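Exodeoxyribonuclease III (PDB 2JC4) is a DNA-repair phosphodiesterase that acts as a 3'-5' exonuclease and probably works with two magnesium or manganese ions. Local coordinates at residues R89-A94 with I102-V107; L80-D85 with L127-R132; I29-E34 with V142-F147. One frame throughout, in Å; residues are numbered along the deposited sequence.

Contact 1: R89-A94 with I102-V107; sequences RRVIAA and INVYCV
Val91 faces Val104, Ile92 faces Asn103 and Ala93 faces Ile102 in the beta hairpin of strands 91-96 and 99-105. The axes of the two short strand pieces run 169° apart, hence antiparallel, and approach to 4.7 Å. Ile92 and Asn103 make the hydrogen-bonded pair: Ile92 N reaches Asn103 O at 3.1 Å, and Asn103 N returns to Ile92 O at 2.8 Å. The valine pair and the Ala93-Ile102 pair are non-hydrogen-bonded and share the other face of the sheet. There Val91 CG2 lies beside Val104 CG1, both side chains pointing the same way.

Tyr105 N, at the end of its strand, donates to Arg90 O, one residue before strand 91-96 begins. Arg90 lays its side chain across Tyr105 O, with CG anti to the carbonyl carbon (chi1 -69°) and the chain extended as far as NE, and CB, CG and CD all approach that oxygen. Arg90 CB is 3.3 Å from Tyr105 O, with CG and CD at much the same range. NE passes Val107 CG2 and has a weak hydrogen bond to Tyr119 OH. At CZ the guanidinium turns one face to Val107 CG2, which sits 3.9 Å above the plane, over its centre. NH1 donates to Tyr105 O at 2.8 Å; the oxygen lies in the guanidinium plane, although the donor stands 46° above the carbonyl plane. NH1 also approaches the Tyr105 ring obliquely, near CD2. NH2 is held by Gln88 OE1 and by a water, which fixes the rotation of the group beside Tyr105, a predicted active-site residue. That water bridges the two side chains, 3.0 Å from Arg90 NH2 and 3.0 Å from Tyr105 OH.

Contact 2: L80-D85 with L127-R132; sequences LPALPD and LTEFVR
Leu80, Pro81 and Ala82 meet helix 115-135 through Leu127, Glu129 and Phe130, and apolar packing makes up most of the contact. Leu80 supplies its centre. One methyl, Leu80 CD2, enters the angle between two helix residues a single turn apart, 3.8 Å from Leu127 CA and 3.8 Å from Phe130 CB. Leu80 CD2 also lies 3.9 Å from Leu127 CD1. The Leu80 and Phe130 side chains cross at about a right angle. Next along the loop, Pro81 CD comes to 3.7 Å from Phe130 CD1, an oblique approach. Phe130 CG lies anti to the backbone N (chi1 173°), which carries the ring toward the loop, where CB and CG meet the leucine methyl and CD1 meets the proline.

Mixed apolar-polar contact is confined to the more exposed side. Ala82 CB touches the carboxylate of Glu129, 3.8 Å from OE1 and nearly as close to OE2; this is van der Waals contact.

Backbone hydrogen bonding shapes each partner separately. Leu83 N donates to Leu80 O at 2.9 Å and closes a type I beta turn, bringing Leu80, Pro81 and Ala82 to the helix together. On the helix, Val131 N bonds to Leu127 O at 2.9 Å, the regular i to i+4 link.

Beyond the two segments, Phe130 stacks with His77 and touches Ile102, while Leu127 touches Val104. The arrangement is thus the packing of helix 115-135, and of the loop joining strands 76-78 and 91-96, on the outer face of a sheet, as in the layered alpha/beta sandwich of the DNase I-like fold.

Contact 3: I29-E34 with V142-F147; sequences ILVLQE and VLLGDF. With MG (magnesium ion), chain B.
Gln33 NE2, lying 3.5 Å from Gly145 CA, is gripped by two oxygens, Asn103 OD1 and Thr5 OG1. The bend of the glutamine at chi2 (87°) turns the amide back over the Gly145-Asp146 backbone, and Gln33 OE1 ends 3.9 Å from Asp146 N. Gly145 has phi 146° and psi -162°, a conformation in which a CB would press against the preceding carbonyl oxygen; here the chain turns its corner.

Further into the core, Val31 and Leu144 reach toward each other tip to tip. Val31 CG2 meets Leu144 CG at 3.6 Å, with both leucine methyls close by.

Toward the metal end, two carboxylates approach each other, Glu34 OE2 to Asp146 OD2 at 4.4 Å. Asn7 ND2 donates to both of these oxygens, which holds them in place. Glu34 OE1 binds the magnesium ion at 2.4 Å, joined by four waters and by Asn9 OD1. One of those waters donates to Glu34 OE2 at 2.5 Å, so the carboxylate holds the ion directly and through its hydration shell.

Two strands from different sheets thus meet face to face and end beside the magnesium site, which Glu34 binds and to which Asp146 is predicted to contribute. This is the central beta sandwich and active-site edge of the AP/ExoA endonuclease-exonuclease family, in which Asp146 is predicted to be a proton donor or acceptor.

In the fold
Contact 1 lies between the other two, its centre 7 Å from that of contact 3 and 11 Å from that of contact 2, whose own centres are 17 Å apart. One face of the hairpin looks into the sandwich, where Asn103 OD1 lies 2.8 Å from Gln33 NE2 and Tyr105 OH is 3.1 Å from Glu34 OE2. The other face meets the helix, with Val104 CG1 3.7 Å from Leu127 CD1. Strands 99-105 and 141-144 are parallel neighbours, and helix 115-135 connects them as a beta-alpha-beta crossover. Between nearest atoms, the Tyr105 side chain is about 6 Å from the magnesium ion, and that of Arg90 about 6 Å from a bound dihydrogenphosphate.

Contact 1: R89-A94 with I102-V107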
loop_
_atom_site.group_PDB
_atom_site.type_symbol
_atom_site.label_atom_id
_atom_site.label_comp_id
_atom_site.label_asym_id
_atom_site.label_seq_id
_atom_site.Cartn_x
_atom_site.Cartn_y
_atom_site.Cartn_z
ATOM N N ARG A 89 -9.795 1.647 -10.050
ATOM C CA ARG A 89 -8.844 0.529 -10.042
ATOM C C ARG A 89 -7.996 0.596 -8.772
ATOM O O ARG A 89 -7.007 1.296 -8.729
ATOM C CB ARG A 89 -8.004 0.557 -11.317
ATOM C CG ARG A 89 -8.846 0.447 -12.607
ATOM C CD ARG A 89 -9.903 -0.684 -12.487
ATOM N NE ARG A 89 -10.413 -1.110 -13.804
ATOM C CZ ARG A 89 -11.606 -1.682 -14.018
ATOM N NH1 ARG A 89 -12.463 -1.919 -13.013
ATOM N NH2 ARG A 89 -11.962 -2.013 -15.267
ATOM N N ARG A 90 -8.413 -0.158 -7.746
ATOM C CA ARG A 90 -7.848 0.017 -6.371
ATOM C C ARG A 90 -7.395 -1.237 -5.672
ATOM O O ARG A 90 -6.713 -1.143 -4.653
ATOM C CB ARG A 90 -8.894 0.651 -5.473
ATOM C CG ARG A 90 -9.167 2.102 -5.847
ATOM C CD ARG A 90 -10.173 2.664 -4.922
ATOM N NE ARG A 90 -10.400 4.091 -5.188
ATOM C CZ ARG A 90 -9.631 5.081 -4.724
ATOM N NH1 ARG A 90 -8.519 4.791 -4.025
ATOM N NH2 ARG A 90 -9.949 6.357 -5.001
ATOM N N VAL A 91 -7.804 -2.414 -6.180
ATOM C CA VAL A 91 -7.502 -3.694 -5.484
ATOM C C VAL A 91 -7.071 -4.741 -6.527
ATOM O O VAL A 91 -7.796 -5.027 -7.500
ATOM C CB VAL A 91 -8.742 -4.224 -4.713
ATOM C CG1 VAL A 91 -8.428 -5.533 -3.932
ATOM C CG2 VAL A 91 -9.322 -3.163 -3.767
ATOM N N ILE A 92 -5.885 -5.293 -6.326
ATOM C CA ILE A 92 -5.449 -6.437 -7.105
ATOM C C ILE A 92 -4.815 -7.421 -6.138
ATOM O O ILE A 92 -4.096 -7.029 -5.211
ATOM C CB ILE A 92 -4.453 -6.011 -8.248
ATOM C CG1 ILE A 92 -4.180 -7.204 -9.184
ATOM C CG2 ILE A 92 -3.136 -5.364 -7.695
ATOM C CD1 ILE A 92 -3.435 -6.809 -10.471
ATOM N N ALA A 93 -5.102 -8.702 -6.333
ATOM C CA ALA A 93 -4.514 -9.745 -5.481
ATOM C C ALA A 93 -3.923 -10.865 -6.334
ATOM O O ALA A 93 -4.364 -11.107 -7.451
ATOM C CB ALA A 93 -5.557 -10.311 -4.500
ATOM N N ALA A 94 -2.943 -11.568 -5.798
ATOM C CA ALA A 94 -2.415 -12.716 -6.515
ATOM C C ALA A 94 -1.624 -13.515 -5.511
ATOM O O ALA A 94 -1.253 -12.982 -4.479
ATOM C CB ALA A 94 -1.530 -12.286 -7.657
ATOM N N ILE A 102 -2.450 -9.094 -1.247
ATOM C CA ILE A 102 -3.555 -8.205 -1.641
ATOM C C ILE A 102 -3.061 -6.752 -1.613
ATOM O O ILE A 102 -2.798 -6.232 -0.540
ATOM C CB ILE A 102 -4.800 -8.419 -0.701
ATOM C CG1 ILE A 102 -5.168 -9.929 -0.634
ATOM C CG2 ILE A 102 -5.957 -7.466 -1.094
ATOM C CD1 ILE A 102 -6.239 -10.273 0.424
ATOM N N ASN A 103 -2.952 -6.105 -2.788
ATOM C CA ASN A 103 -2.451 -4.739 -2.899
ATOM C C ASN A 103 -3.641 -3.775 -3.002
ATOM O O ASN A 103 -4.519 -3.956 -3.846
ATOM C CB ASN A 103 -1.587 -4.650 -4.161
ATOM C CG ASN A 103 -1.086 -3.244 -4.465
ATOM O OD1 ASN A 103 -1.010 -2.384 -3.582
ATOM N ND2 ASN A 103 -0.700 -3.020 -5.732
ATOM N N VAL A 104 -3.642 -2.738 -2.170
ATOM C CA VAL A 104 -4.719 -1.770 -2.133
ATOM C C VAL A 104 -4.209 -0.337 -2.323
ATOM O O VAL A 104 -3.185 0.061 -1.767
ATOM C CB VAL A 104 -5.514 -1.879 -0.777
ATOM C CG1 VAL A 104 -6.383 -3.125 -0.767
ATOM C CG2 VAL A 104 -4.561 -1.820 0.515
ATOM N N TYR A 105 -4.936 0.422 -3.117
ATOM C CA TYR A 105 -4.812 1.861 -3.109
ATOM C C TYR A 105 -6.156 2.358 -2.548
ATOM O O TYR A 105 -7.150 2.453 -3.290
ATOM C CB TYR A 105 -4.534 2.430 -4.531
ATOM C CG TYR A 105 -4.665 3.926 -4.491
ATOM C CD1 TYR A 105 -3.999 4.653 -3.500
ATOM C CD2 TYR A 105 -5.520 4.621 -5.379
ATOM C CE1 TYR A 105 -4.142 6.058 -3.405
ATOM C CE2 TYR A 105 -5.651 6.034 -5.294
ATOM C CZ TYR A 105 -4.976 6.719 -4.287
ATOM O OH TYR A 105 -5.117 8.089 -4.125
ATOM N N CYS A 106 -6.214 2.598 -1.228
ATOM C CA CYS A 106 -7.487 2.828 -0.552
ATOM C C CYS A 106 -7.971 4.236 -0.825
ATOM O O CYS A 106 -7.164 5.160 -1.077
ATOM C CB CYS A 106 -7.376 2.642 0.964
ATOM S SG CYS A 106 -6.903 0.950 1.433
ATOM N N VAL A 107 -9.279 4.403 -0.723
ATOM C CA VAL A 107 -9.902 5.714 -0.939
ATOM C C VAL A 107 -9.312 6.791 -0.017
ATOM O O VAL A 107 -9.309 6.646 1.209
ATOM C CB VAL A 107 -11.444 5.650 -0.772
ATOM C CG1 VAL A 107 -12.081 6.986 -1.143
ATOM C CG2 VAL A 107 -12.017 4.518 -1.631
HETATM O O HOH W 1 -8.045 8.169 -3.515
#

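Contact 2: L80-D85 with L127-R132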
loop_
_atom_site.group_PDB
_atom_site.type_symbol
_atom_site.label_atom_id
_atom_site.label_comp_id
_atom_site.label_asym_id
_atom_site.label_seq_id
_atom_site.Cartn_x
_atom_site.Cartn_y
_atom_site.Cartn_z
ATOM N N LEU A 80 -13.340 -5.839 -5.860
ATOM C CA LEU A 80 -14.026 -6.290 -4.640
ATOM C C LEU A 80 -15.410 -6.860 -4.959
ATOM O O LEU A 80 -16.279 -6.129 -5.531
ATOM C CB LEU A 80 -14.184 -5.129 -3.635
ATOM C CG LEU A 80 -12.888 -4.474 -3.139
ATOM C CD1 LEU A 80 -13.177 -3.121 -2.503
ATOM C CD2 LEU A 80 -12.106 -5.439 -2.213
ATOM N N PRO A 81 -15.638 -8.146 -4.605
ATOM C CA PRO A 81 -16.966 -8.770 -4.848
ATOM C C PRO A 81 -18.172 -8.043 -4.253
ATOM O O PRO A 81 -19.272 -8.090 -4.833
ATOM C CB PRO A 81 -16.828 -10.151 -4.191
ATOM C CG PRO A 81 -15.350 -10.481 -4.377
ATOM C CD PRO A 81 -14.679 -9.124 -4.047
ATOM N N ALA A 82 -17.991 -7.407 -3.097
ATOM C CA ALA A 82 -19.070 -6.654 -2.471
ATOM C C ALA A 82 -19.249 -5.267 -3.079
ATOM O O ALA A 82 -20.182 -4.567 -2.728
ATOM C CB ALA A 82 -18.868 -6.550 -0.934
ATOM N N LEU A 83 -18.352 -4.851 -3.964
ATOM C CA LEU A 83 -18.495 -3.581 -4.680
ATOM C C LEU A 83 -18.115 -3.811 -6.149
ATOM O O LEU A 83 -17.157 -3.191 -6.683
ATOM C CB LEU A 83 -17.625 -2.504 -4.011
ATOM C CG LEU A 83 -18.044 -1.036 -4.121
ATOM C CD1 LEU A 83 -19.390 -0.742 -3.431
ATOM C CD2 LEU A 83 -16.925 -0.191 -3.515
ATOM N N PRO A 84 -18.849 -4.737 -6.809
ATOM C CA PRO A 84 -18.397 -5.334 -8.072
ATOM C C PRO A 84 -18.392 -4.378 -9.260
ATOM O O PRO A 84 -17.719 -4.646 -10.264
ATOM C CB PRO A 84 -19.415 -6.455 -8.303
ATOM C CG PRO A 84 -20.655 -5.991 -7.630
ATOM C CD PRO A 84 -20.162 -5.273 -6.392
ATOM N N ASP A 85 -19.124 -3.274 -9.167
ATOM C CA ASP A 85 -19.182 -2.378 -10.308
ATOM C C ASP A 85 -18.542 -1.009 -10.049
ATOM O O ASP A 85 -18.811 -0.038 -10.752
ATOM C CB ASP A 85 -20.621 -2.249 -10.784
ATOM C CG ASP A 85 -21.246 -3.599 -11.111
ATOM O OD1 ASP A 85 -20.675 -4.352 -11.915
ATOM O OD2 ASP A 85 -22.310 -3.907 -10.560
ATOM N N LEU A 127 -13.840 -3.929 1.357
ATOM C CA LEU A 127 -12.515 -4.517 1.469
ATOM C C LEU A 127 -12.457 -5.530 2.617
ATOM O O LEU A 127 -11.888 -6.603 2.472
ATOM C CB LEU A 127 -11.471 -3.412 1.692
ATOM C CG LEU A 127 -10.039 -3.896 1.896
ATOM C CD1 LEU A 127 -9.517 -4.604 0.598
ATOM C CD2 LEU A 127 -9.137 -2.751 2.292
ATOM N N THR A 128 -13.013 -5.156 3.761
ATOM C CA THR A 128 -13.008 -6.020 4.948
ATOM C C THR A 128 -13.613 -7.397 4.619
ATOM O O THR A 128 -13.077 -8.448 5.005
ATOM C CB THR A 128 -13.771 -5.327 6.113
ATOM O OG1 THR A 128 -13.207 -4.024 6.298
ATOM C CG2 THR A 128 -13.563 -6.080 7.398
ATOM N N GLU A 129 -14.709 -7.374 3.882
ATOM C CA GLU A 129 -15.412 -8.608 3.493
ATOM C C GLU A 129 -14.528 -9.487 2.594
ATOM O O GLU A 129 -14.417 -10.704 2.767
ATOM C CB GLU A 129 -16.731 -8.231 2.793
ATOM C CG GLU A 129 -17.871 -9.116 3.181
ATOM C CD GLU A 129 -19.093 -8.869 2.315
ATOM O OE1 GLU A 129 -19.284 -9.626 1.334
ATOM O OE2 GLU A 129 -19.821 -7.899 2.600
ATOM N N PHE A 130 -13.880 -8.875 1.630
ATOM C CA PHE A 130 -13.036 -9.630 0.716
ATOM C C PHE A 130 -11.854 -10.231 1.462
ATOM O O PHE A 130 -11.543 -11.424 1.298
ATOM C CB PHE A 130 -12.517 -8.694 -0.369
ATOM C CG PHE A 130 -11.496 -9.312 -1.278
ATOM C CD1 PHE A 130 -11.831 -10.400 -2.092
ATOM C CD2 PHE A 130 -10.223 -8.763 -1.375
ATOM C CE1 PHE A 130 -10.905 -10.962 -2.967
ATOM C CE2 PHE A 130 -9.265 -9.335 -2.252
ATOM C CZ PHE A 130 -9.624 -10.411 -3.067
ATOM N N VAL A 131 -11.181 -9.392 2.249
ATOM C CA VAL A 131 -9.990 -9.836 3.016
ATOM C C VAL A 131 -10.385 -10.968 3.985
ATOM O O VAL A 131 -9.703 -12.008 4.059
ATOM C CB VAL A 131 -9.228 -8.668 3.720
ATOM C CG1 VAL A 131 -8.027 -9.235 4.517
ATOM C CG2 VAL A 131 -8.697 -7.653 2.697
ATOM N N ARG A 132 -11.483 -10.801 4.710
ATOM C CA ARG A 132 -11.962 -11.857 5.630
ATOM C C ARG A 132 -12.104 -13.256 4.921
ATOM O O ARG A 132 -11.694 -14.327 5.448
ATOM C CB ARG A 132 -13.319 -11.450 6.181
ATOM C CG ARG A 132 -13.873 -12.469 7.255
ATOM C CD ARG A 132 -15.304 -12.096 7.732
ATOM N NE ARG A 132 -15.325 -10.834 8.458
ATOM C CZ ARG A 132 -16.011 -9.747 8.094
ATOM N NH1 ARG A 132 -16.770 -9.749 6.995
ATOM N NH2 ARG A 132 -15.948 -8.645 8.851
#

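Contact 3: I29-E34 with V142-F147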
loop_
_atom_site.group_PDB
_atom_site.type_symbol
_atom_site.label_atom_id
_atom_site.label_comp_id
_atom_site.label_asym_id
_atom_site.label_seq_id
_atom_site.Cartn_x
_atom_site.Cartn_y
_atom_site.Cartn_z
ATOM N N ILE A 29 8.943 -9.147 -4.065
ATOM C CA ILE A 29 7.631 -8.700 -4.543
ATOM C C ILE A 29 7.562 -7.210 -4.301
ATOM O O ILE A 29 7.858 -6.777 -3.195
ATOM C CB ILE A 29 6.485 -9.362 -3.750
ATOM C CG1 ILE A 29 6.504 -10.871 -3.993
ATOM C CG2 ILE A 29 5.075 -8.834 -4.185
ATOM C CD1 ILE A 29 5.760 -11.650 -2.885
ATOM N N LEU A 30 7.236 -6.443 -5.346
ATOM C CA LEU A 30 6.997 -4.995 -5.244
ATOM C C LEU A 30 5.560 -4.738 -5.678
ATOM O O LEU A 30 5.167 -5.115 -6.781
ATOM C CB LEU A 30 7.939 -4.213 -6.160
ATOM C CG LEU A 30 7.715 -2.716 -6.393
ATOM C CD1 LEU A 30 7.828 -1.980 -5.057
ATOM C CD2 LEU A 30 8.710 -2.147 -7.412
ATOM N N VAL A 31 4.759 -4.153 -4.807
ATOM C CA VAL A 31 3.405 -3.748 -5.195
ATOM C C VAL A 31 3.343 -2.215 -5.283
ATOM O O VAL A 31 3.982 -1.521 -4.467
ATOM C CB VAL A 31 2.332 -4.367 -4.283
ATOM C CG1 VAL A 31 2.539 -5.885 -4.095
ATOM C CG2 VAL A 31 2.230 -3.671 -2.907
ATOM N N LEU A 32 2.571 -1.719 -6.255
ATOM C CA LEU A 32 2.502 -0.314 -6.609
ATOM C C LEU A 32 1.079 0.191 -6.570
ATOM O O LEU A 32 0.143 -0.554 -6.913
ATOM C CB LEU A 32 3.033 -0.079 -8.062
ATOM C CG LEU A 32 4.405 -0.683 -8.339
ATOM C CD1 LEU A 32 4.782 -0.486 -9.809
ATOM C CD2 LEU A 32 5.415 0.034 -7.459
ATOM N N GLN A 33 0.936 1.451 -6.136
ATOM C CA GLN A 33 -0.324 2.199 -6.206
ATOM C C GLN A 33 -0.119 3.540 -6.961
ATOM O O GLN A 33 0.988 4.099 -7.009
ATOM C CB GLN A 33 -0.881 2.490 -4.806
ATOM C CG GLN A 33 -0.982 1.260 -3.912
ATOM C CD GLN A 33 0.327 0.996 -3.171
ATOM O OE1 GLN A 33 1.013 1.914 -2.755
ATOM N NE2 GLN A 33 0.671 -0.269 -3.019
ATOM N N GLU A 34 -1.226 4.068 -7.478
ATOM C CA GLU A 34 -1.258 5.298 -8.251
ATOM C C GLU A 34 -0.424 5.150 -9.504
ATOM O O GLU A 34 0.416 6.008 -9.836
ATOM C CB GLU A 34 -0.866 6.528 -7.416
ATOM C CG GLU A 34 -1.915 6.880 -6.390
ATOM C CD GLU A 34 -1.738 8.276 -5.822
ATOM O OE1 GLU A 34 -1.220 9.187 -6.520
ATOM O OE2 GLU A 34 -2.115 8.457 -4.659
ATOM N N VAL A 142 -0.695 -11.348 2.954
ATOM C CA VAL A 142 -0.207 -9.968 3.180
ATOM C C VAL A 142 -1.163 -8.994 2.534
ATOM O O VAL A 142 -1.375 -9.029 1.322
ATOM C CB VAL A 142 1.244 -9.736 2.637
ATOM C CG1 VAL A 142 1.724 -8.350 2.966
ATOM C CG2 VAL A 142 2.238 -10.706 3.268
ATOM N N LEU A 143 -1.746 -8.119 3.343
ATOM C CA LEU A 143 -2.592 -7.037 2.838
ATOM C C LEU A 143 -1.816 -5.743 2.992
ATOM O O LEU A 143 -1.529 -5.329 4.124
ATOM C CB LEU A 143 -3.936 -6.968 3.619
ATOM C CG LEU A 143 -4.816 -5.702 3.449
ATOM C CD1 LEU A 143 -5.383 -5.661 2.040
ATOM C CD2 LEU A 143 -5.956 -5.601 4.487
ATOM N N LEU A 144 -1.446 -5.106 1.880
ATOM C CA LEU A 144 -0.539 -3.947 1.965
ATOM C C LEU A 144 -0.865 -2.889 0.947
ATOM O O LEU A 144 -1.562 -3.156 -0.042
ATOM C CB LEU A 144 0.954 -4.365 1.841
ATOM C CG LEU A 144 1.523 -4.780 0.454
ATOM C CD1 LEU A 144 2.960 -5.247 0.609
ATOM C CD2 LEU A 144 0.686 -5.895 -0.272
ATOM N N GLY A 145 -0.382 -1.668 1.183
ATOM C CA GLY A 145 -0.662 -0.591 0.243
ATOM C C GLY A 145 -0.796 0.737 0.958
ATOM O O GLY A 145 -0.305 0.914 2.078
ATOM N N ASP A 146 -1.412 1.686 0.257
ATOM C CA ASP A 146 -1.655 3.007 0.787
ATOM C C ASP A 146 -3.050 2.934 1.339
ATOM O O ASP A 146 -4.016 2.795 0.583
ATOM C CB ASP A 146 -1.568 3.998 -0.356
ATOM C CG ASP A 146 -1.856 5.428 0.070
ATOM O OD1 ASP A 146 -2.178 5.681 1.262
ATOM O OD2 ASP A 146 -1.719 6.290 -0.822
ATOM N N PHE A 147 -3.162 2.979 2.670
ATOM C CA PHE A 147 -4.444 2.846 3.328
ATOM C C PHE A 147 -5.066 4.222 3.520
ATOM O O PHE A 147 -6.247 4.293 3.777
ATOM C CB PHE A 147 -4.329 2.124 4.689
ATOM C CG PHE A 147 -4.036 0.667 4.565
ATOM C CD1 PHE A 147 -2.726 0.247 4.287
ATOM C CD2 PHE A 147 -5.057 -0.297 4.721
ATOM C CE1 PHE A 147 -2.420 -1.102 4.127
ATOM C CE2 PHE A 147 -4.749 -1.664 4.581
ATOM C CZ PHE A 147 -3.414 -2.057 4.296
HETATM MG MG MG B . -0.623 11.295 -5.662
HETATM O O HOH W 2 -1.989 10.885 -3.996
HETATM O O HOH W 3 0.092 13.148 -4.692
HETATM O O HOH W 4 -2.233 12.263 -6.807
HETATM O O HOH W 5 0.730 9.993 -4.457
#